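Local coordinates for protein actinorhodin polyketide putative beta-ketoacyl synthase 2 (Streptomyces coelicolor A3, PDB 1TQY) that serves as the chain length factor of actinorhodin biosynthesis, probably acting with a beta-ketoacyl synthase partner in the building of the polyketide chain, at residues 43-48 with 235-240; 73-78 with 139-144; 122-127 with 200-205. One frame throughout, in Å; residues are numbered along the deposited sequence.

Contact 1 (43-48 with 235-240); sequences VTRFDV and PGEGGA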
# COMPACT_ATOMS: atom_id res chain seq x y z
N VAL B 43 18.50 -21.77 6.71
CA VAL B 43 18.10 -20.62 7.49
C VAL B 43 18.83 -20.76 8.81
O VAL B 43 18.83 -21.84 9.42
CB VAL B 43 16.57 -20.60 7.74
CG1 VAL B 43 16.21 -19.43 8.63
CG2 VAL B 43 15.83 -20.48 6.41
N THR B 44 19.46 -19.68 9.25
CA THR B 44 20.23 -19.68 10.49
C THR B 44 19.66 -18.67 11.48
O THR B 44 20.13 -18.56 12.61
CB THR B 44 21.70 -19.37 10.18
OG1 THR B 44 21.80 -18.08 9.56
CG2 THR B 44 22.27 -20.40 9.21
N ARG B 45 18.64 -17.94 11.05
CA ARG B 45 18.00 -16.94 11.89
C ARG B 45 17.35 -17.58 13.12
O ARG B 45 17.08 -16.91 14.11
CB ARG B 45 16.94 -16.18 11.09
CG ARG B 45 17.51 -15.37 9.93
CD ARG B 45 18.46 -14.30 10.43
NE ARG B 45 19.38 -13.87 9.39
CZ ARG B 45 19.16 -12.87 8.54
NH1 ARG B 45 18.02 -12.18 8.61
NH2 ARG B 45 20.07 -12.56 7.63
N PHE B 46 17.11 -18.89 13.03
CA PHE B 46 16.50 -19.66 14.11
C PHE B 46 16.66 -21.13 13.71
O PHE B 46 17.29 -21.41 12.70
CB PHE B 46 15.03 -19.28 14.26
CG PHE B 46 14.24 -19.43 12.99
CD1 PHE B 46 13.74 -20.68 12.63
CD2 PHE B 46 14.05 -18.35 12.14
CE1 PHE B 46 13.05 -20.85 11.43
CE2 PHE B 46 13.36 -18.50 10.94
CZ PHE B 46 12.86 -19.76 10.58
N ASP B 47 16.11 -22.05 14.50
CA ASP B 47 16.23 -23.49 14.21
C ASP B 47 15.19 -23.99 13.20
O ASP B 47 14.11 -24.41 13.59
CB ASP B 47 16.09 -24.28 15.52
CG ASP B 47 16.56 -25.73 15.40
OD1 ASP B 47 16.68 -26.23 14.26
OD2 ASP B 47 16.79 -26.36 16.44
N VAL B 48 15.53 -23.98 11.91
CA VAL B 48 14.60 -24.44 10.87
C VAL B 48 14.45 -25.94 10.72
O VAL B 48 13.57 -26.41 10.01
CB VAL B 48 14.98 -23.94 9.45
CG1 VAL B 48 14.41 -22.58 9.21
CG2 VAL B 48 16.49 -23.97 9.28
N PRO B 235 12.25 -18.67 -0.49
CA PRO B 235 12.06 -17.29 -0.02
C PRO B 235 13.42 -16.61 0.12
O PRO B 235 14.44 -17.28 0.29
CB PRO B 235 11.43 -17.47 1.37
CG PRO B 235 10.88 -18.85 1.35
CD PRO B 235 11.87 -19.64 0.55
N GLY B 236 13.44 -15.29 0.06
CA GLY B 236 14.69 -14.56 0.23
C GLY B 236 14.39 -13.24 0.93
O GLY B 236 13.22 -12.92 1.13
N GLU B 237 15.41 -12.49 1.32
CA GLU B 237 15.20 -11.19 1.96
C GLU B 237 16.03 -10.21 1.17
O GLU B 237 17.08 -10.57 0.63
CB GLU B 237 15.66 -11.21 3.43
CG GLU B 237 17.17 -11.20 3.61
CD GLU B 237 17.61 -11.20 5.08
OE1 GLU B 237 16.81 -10.79 5.96
OE2 GLU B 237 18.77 -11.58 5.36
N GLY B 238 15.57 -8.97 1.08
CA GLY B 238 16.33 -7.98 0.34
C GLY B 238 15.51 -7.32 -0.74
O GLY B 238 14.28 -7.37 -0.74
N GLY B 239 16.21 -6.70 -1.68
CA GLY B 239 15.53 -6.03 -2.77
C GLY B 239 16.37 -4.92 -3.37
O GLY B 239 17.60 -5.00 -3.40
N ALA B 240 15.71 -3.88 -3.84
CA ALA B 240 16.42 -2.77 -4.45
C ALA B 240 15.62 -1.49 -4.38
O ALA B 240 14.40 -1.51 -4.26
CB ALA B 240 16.74 -3.09 -5.89
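Glu-237 and Arg-45 form an end-on, bidentate salt bridge within the thiolase-like fold, an example of how a buried carboxylate can tie a loop to the beginning of a strand. Residues 43-48 belong to the loop joining strands 40-42 and 55-57, whereas Glu-237 immediately precedes strand 238-246. Followed from CB, the glutamate sets out with CG between the backbone N and the carbonyl carbon (chi1 74°). It then runs extended to CD, which presents both oxygens to the arginine arriving from the opposite direction. OE1 receives NH1 of Arg-45 at 3.2 Å and also bonds to Ser-197 OG. OE2 takes the shorter contact, 2.8 Å from NH2 of Arg-45, and is held a second time by the backbone N of Ile-59. Each oxygen thus has at least two partners, which fixes the rotation of the carboxylate and would favour its charged form, although the side chain is buried. The two flat groups are not coplanar: their planes stand 48° apart, and both bonds are tilted and bent. Arg-45 itself is partly exposed and also packs on Gln-58, a residue of the sodium site; the ion lies about 7 Å from the side chain of Glu-237. In the shorter bond, the hydrogen of Arg-45 NH2 approaches Glu-237 OE2 on its syn side at an N-H...O angle of 134°.

Contact 2 (73-78 with 139-144); sequences LPQTDP and ESFAWF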
# COMPACT_ATOMS: atom_id res chain seq x y z
N LEU B 73 18.40 2.44 14.72
CA LEU B 73 18.49 1.01 15.01
C LEU B 73 17.38 0.47 15.91
O LEU B 73 16.79 -0.58 15.62
CB LEU B 73 19.85 0.68 15.64
CG LEU B 73 21.06 0.88 14.73
CD1 LEU B 73 22.33 0.67 15.55
CD2 LEU B 73 21.02 -0.09 13.56
N PRO B 74 17.08 1.17 17.02
CA PRO B 74 16.04 0.75 17.97
C PRO B 74 14.63 0.68 17.38
O PRO B 74 13.80 -0.11 17.83
CB PRO B 74 16.09 1.82 19.06
CG PRO B 74 17.42 2.49 18.88
CD PRO B 74 17.66 2.46 17.41
N GLN B 75 14.36 1.53 16.39
CA GLN B 75 13.03 1.62 15.80
C GLN B 75 12.85 1.01 14.41
O GLN B 75 11.78 1.12 13.82
CB GLN B 75 12.60 3.10 15.73
CG GLN B 75 13.51 3.96 14.86
CD GLN B 75 13.02 5.39 14.71
OE1 GLN B 75 13.16 6.21 15.61
NE2 GLN B 75 12.44 5.70 13.56
N THR B 76 13.88 0.34 13.91
CA THR B 76 13.78 -0.25 12.58
C THR B 76 13.89 -1.76 12.53
O THR B 76 14.68 -2.39 13.25
CB THR B 76 14.83 0.36 11.65
OG1 THR B 76 16.12 0.25 12.27
CG2 THR B 76 14.51 1.82 11.38
N ASP B 77 13.06 -2.33 11.66
CA ASP B 77 12.99 -3.77 11.42
C ASP B 77 14.12 -4.09 10.45
O ASP B 77 14.65 -3.20 9.78
CB ASP B 77 11.65 -4.10 10.76
CG ASP B 77 11.49 -5.58 10.44
OD1 ASP B 77 11.18 -6.35 11.37
OD2 ASP B 77 11.70 -5.97 9.26
N PRO B 78 14.51 -5.37 10.35
CA PRO B 78 15.59 -5.69 9.41
C PRO B 78 15.27 -5.20 8.00
O PRO B 78 16.15 -4.66 7.31
CB PRO B 78 15.68 -7.21 9.48
CG PRO B 78 15.38 -7.47 10.90
CD PRO B 78 14.23 -6.52 11.23
N GLU B 139 6.60 0.21 18.10
CA GLU B 139 5.72 -0.77 17.47
C GLU B 139 4.65 -0.08 16.63
O GLU B 139 4.15 -0.66 15.66
CB GLU B 139 5.05 -1.65 18.54
CG GLU B 139 3.95 -2.57 18.02
CD GLU B 139 4.44 -3.67 17.06
OE1 GLU B 139 5.64 -3.74 16.73
OE2 GLU B 139 3.59 -4.47 16.64
N SER B 140 4.33 1.15 16.99
CA SER B 140 3.32 1.95 16.29
C SER B 140 3.68 2.28 14.85
O SER B 140 2.80 2.58 14.05
CB SER B 140 3.04 3.24 17.06
OG SER B 140 4.25 3.97 17.25
N PHE B 141 4.96 2.24 14.50
CA PHE B 141 5.34 2.57 13.13
C PHE B 141 6.44 1.70 12.52
O PHE B 141 6.79 1.89 11.36
CB PHE B 141 5.75 4.04 13.03
CG PHE B 141 7.00 4.36 13.80
CD1 PHE B 141 6.93 4.95 15.06
CD2 PHE B 141 8.25 4.09 13.26
CE1 PHE B 141 8.09 5.26 15.77
CE2 PHE B 141 9.42 4.39 13.97
CZ PHE B 141 9.33 4.98 15.22
N ALA B 142 6.99 0.77 13.30
CA ALA B 142 8.05 -0.09 12.79
C ALA B 142 7.52 -1.25 11.96
O ALA B 142 8.24 -1.82 11.16
CB ALA B 142 8.87 -0.64 13.95
N TRP B 143 6.24 -1.58 12.14
CA TRP B 143 5.62 -2.68 11.43
C TRP B 143 4.77 -2.33 10.20
O TRP B 143 4.92 -2.97 9.16
CB TRP B 143 4.75 -3.48 12.39
CG TRP B 143 3.82 -4.46 11.70
CD1 TRP B 143 4.19 -5.55 10.96
CD2 TRP B 143 2.39 -4.40 11.65
NE1 TRP B 143 3.07 -6.16 10.45
CE2 TRP B 143 1.96 -5.48 10.85
CE3 TRP B 143 1.43 -3.53 12.19
CZ2 TRP B 143 0.60 -5.72 10.58
CZ3 TRP B 143 0.09 -3.77 11.93
CH2 TRP B 143 -0.31 -4.86 11.12
N PHE B 144 3.89 -1.34 10.33
CA PHE B 144 2.97 -0.98 9.25
C PHE B 144 3.63 -0.92 7.87
O PHE B 144 4.83 -0.64 7.73
CB PHE B 144 2.14 0.29 9.61
CG PHE B 144 2.83 1.62 9.36
CD1 PHE B 144 4.18 1.81 9.65
CD2 PHE B 144 2.09 2.72 8.88
CE1 PHE B 144 4.79 3.08 9.47
CE2 PHE B 144 2.68 3.98 8.70
CZ PHE B 144 4.03 4.17 8.99
O HOH W 1 10.67 -0.99 10.71
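Gln-75 packs against Phe-141 and Ala-142 beside the N-cap of helix 78-93, in a part of the thiolase-like fold where a loop meets the short, weakly bonded helix 139-142. The contact illustrates how direct packing and a single water bridge can lie next to each other. On the close side, the amide of Gln-75 sits at the CE2-CZ border of the Phe-141 ring, NE2 approaching CE2 to 3.3 Å. CD of Gln-75 lies in the plane of that ring, at its edge, and the amide is turned 66° against it. The aromatic group gets there because CG of Phe-141 stands between its backbone N and carbonyl carbon (chi1 65°), which swings the ring tip to the glutamine. NE2 of Gln-75 is hydrogen-bonded to Gln-151 OE1; its approach to the ring is packing. Close by, the CB of Ala-142 rests 3.4 Å from the carbonyl O of Gln-75. The fit is looser toward Asp-77, whose CB comes only to 4.1 Å from Ala-142 O. There a water mediates the polar contact between the two backbones. The Asp-77 carboxylate is engaged with other groups: it caps a backbone N at the start of helix 78-93; OD2 also bonds to Ser-79 OG, and OD1 to Phe-119 N. The water accepts from Asp-77 N at 2.9 Å and donates to Ala-142 O at 2.6 Å.

Contact 3 (122-127 with 200-205); sequences REFRKL and DPWGWV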
# COMPACT_ATOMS: atom_id res chain seq x y z
N ARG B 122 8.16 -9.99 17.77
CA ARG B 122 8.73 -9.80 19.10
C ARG B 122 7.78 -8.98 19.97
O ARG B 122 7.67 -9.21 21.18
CB ARG B 122 10.10 -9.10 19.01
CG ARG B 122 11.10 -9.85 18.14
CD ARG B 122 12.33 -9.04 17.84
NE ARG B 122 13.21 -9.76 16.93
CZ ARG B 122 13.82 -10.90 17.23
NH1 ARG B 122 13.67 -11.44 18.43
NH2 ARG B 122 14.57 -11.51 16.33
N GLU B 123 7.08 -8.01 19.38
CA GLU B 123 6.16 -7.19 20.17
C GLU B 123 4.94 -8.00 20.58
O GLU B 123 4.37 -7.79 21.66
CB GLU B 123 5.75 -5.93 19.40
CG GLU B 123 6.88 -4.90 19.22
CD GLU B 123 7.60 -4.56 20.53
OE1 GLU B 123 6.92 -4.44 21.58
OE2 GLU B 123 8.84 -4.40 20.51
N PHE B 124 4.53 -8.94 19.73
CA PHE B 124 3.38 -9.81 20.04
C PHE B 124 3.76 -10.72 21.21
O PHE B 124 2.95 -10.99 22.10
CB PHE B 124 3.02 -10.68 18.84
CG PHE B 124 1.93 -10.13 17.99
CD1 PHE B 124 0.60 -10.21 18.41
CD2 PHE B 124 2.21 -9.58 16.75
CE1 PHE B 124 -0.43 -9.75 17.60
CE2 PHE B 124 1.18 -9.11 15.92
CZ PHE B 124 -0.15 -9.20 16.35
N ARG B 125 5.00 -11.19 21.19
CA ARG B 125 5.47 -12.09 22.24
C ARG B 125 5.55 -11.40 23.60
O ARG B 125 5.13 -11.96 24.59
CB ARG B 125 6.82 -12.70 21.85
CG ARG B 125 7.14 -13.98 22.61
CD ARG B 125 8.49 -14.55 22.20
NE ARG B 125 9.38 -14.59 23.35
CZ ARG B 125 9.16 -15.32 24.44
NH1 ARG B 125 8.08 -16.08 24.52
NH2 ARG B 125 10.00 -15.25 25.47
N LYS B 126 6.09 -10.18 23.62
CA LYS B 126 6.22 -9.43 24.86
C LYS B 126 4.86 -9.12 25.47
O LYS B 126 4.70 -9.15 26.69
CB LYS B 126 6.97 -8.13 24.62
CG LYS B 126 8.42 -8.33 24.19
CD LYS B 126 9.21 -7.04 24.25
CE LYS B 126 8.56 -5.92 23.48
NZ LYS B 126 9.53 -4.79 23.26
N LEU B 127 3.89 -8.83 24.61
CA LEU B 127 2.52 -8.49 25.02
C LEU B 127 1.85 -9.61 25.77
O LEU B 127 1.20 -9.39 26.79
CB LEU B 127 1.65 -8.16 23.80
CG LEU B 127 0.43 -7.25 23.98
CD1 LEU B 127 -0.50 -7.48 22.79
CD2 LEU B 127 -0.32 -7.50 25.27
N ASP B 200 11.83 -14.84 10.48
CA ASP B 200 11.66 -15.11 11.90
C ASP B 200 10.79 -16.36 11.86
O ASP B 200 10.21 -16.67 10.83
CB ASP B 200 10.92 -13.98 12.59
CG ASP B 200 9.50 -13.86 12.11
OD1 ASP B 200 8.57 -14.26 12.84
OD2 ASP B 200 9.31 -13.36 10.98
N PRO B 201 10.67 -17.08 12.99
CA PRO B 201 9.83 -18.28 12.99
C PRO B 201 8.40 -18.09 12.46
O PRO B 201 7.93 -18.90 11.67
CB PRO B 201 9.86 -18.72 14.44
CG PRO B 201 11.20 -18.21 14.93
CD PRO B 201 11.27 -16.84 14.32
N TRP B 202 7.71 -17.05 12.91
CA TRP B 202 6.32 -16.82 12.47
C TRP B 202 6.27 -16.46 10.99
O TRP B 202 5.48 -17.04 10.23
CB TRP B 202 5.67 -15.72 13.31
CG TRP B 202 4.16 -15.62 13.17
CD1 TRP B 202 3.32 -16.52 12.56
CD2 TRP B 202 3.32 -14.56 13.67
NE1 TRP B 202 2.01 -16.08 12.65
CE2 TRP B 202 1.99 -14.88 13.32
CE3 TRP B 202 3.57 -13.37 14.38
CZ2 TRP B 202 0.90 -14.06 13.65
CZ3 TRP B 202 2.48 -12.55 14.71
CH2 TRP B 202 1.17 -12.90 14.34
N GLY B 203 7.12 -15.51 10.58
CA GLY B 203 7.16 -15.13 9.18
C GLY B 203 7.47 -16.34 8.30
O GLY B 203 6.94 -16.48 7.20
N TRP B 204 8.31 -17.23 8.81
CA TRP B 204 8.71 -18.43 8.07
C TRP B 204 7.54 -19.40 7.88
O TRP B 204 7.26 -19.86 6.76
CB TRP B 204 9.83 -19.14 8.83
CG TRP B 204 10.47 -20.24 8.04
CD1 TRP B 204 10.43 -21.58 8.30
CD2 TRP B 204 11.19 -20.10 6.81
NE1 TRP B 204 11.08 -22.28 7.31
CE2 TRP B 204 11.55 -21.39 6.38
CE3 TRP B 204 11.56 -18.99 6.02
CZ2 TRP B 204 12.27 -21.62 5.20
CZ3 TRP B 204 12.27 -19.22 4.85
CH2 TRP B 204 12.62 -20.53 4.45
N VAL B 205 6.88 -19.70 8.98
CA VAL B 205 5.75 -20.61 9.01
C VAL B 205 4.62 -20.02 8.15
O VAL B 205 3.90 -20.75 7.46
CB VAL B 205 5.36 -20.84 10.52
CG1 VAL B 205 3.93 -20.47 10.82
CG2 VAL B 205 5.68 -22.26 10.92
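With CG anti to the backbone N (chi1 -166°), Trp-202 extends its six-membered ring toward helix 117-129, where Phe-124 meets it with a chi1 of -96°, well away from the usual staggered value. The result is a worked example of the T-shaped aromatic pair: the edge of the indole points at a face of the phenyl ring, with planes at 85° and centroids of the two six-membered rings 5.3 Å apart. The touching is done by one corner of the indole. CZ3 of Trp-202 lies 3.6 Å from CD2 of Phe-124, while CH2 of Trp-202 stands over the phenyl face, offset toward its rim and 4.1 Å from CE2 of Phe-124. Each ring also meets an aromatic side chain of the neighbouring protein chain, so the pair is part of a larger aromatic cluster at the subunit interface. Polar bonds flank the aromatic pair. Asp-200 is the N-cap of helix 201-208: its OD1 accepts from Gly-203 N at 3.0 Å, a nearly straight bond that arrives from above the carboxylate plane. The same OD1 bonds to His-121 ND1, which links the cap to the other helix. On helix 117-129, Lys-126 NZ makes a salt bridge of 2.9 Å to Glu-123 OE2, one turn back. Together these features make a helix-helix contact through an edge-to-face aromatic pair beside a capped helix start, placed at the dimer interface of a thiolase-like, ketosynthase-family fold.

Overall arrangement
The three contacts differ in chemistry as in place. Contact 1 is ionic and only partly buried, yet its centre is nearest that of the chain, about 15 Å away. Contacts 2 and 3 are buried but lie farther out, at about 21 and 24 Å, where the other protein chain packs on them more extensively; it reaches contact 1 through the loop 43-48. Contact 2 combines an amide, a ring and a bridging water; contact 3 is aromatic. Helix 201-208 connects contacts 1 and 3, since Phe-46 packs on Pro-201 and Trp-204. Glu-123 and Glu-139, on the successive helices 117-129 and 139-142, bring contacts 3 and 2 together by packing. In sequence, contact 1 encloses both.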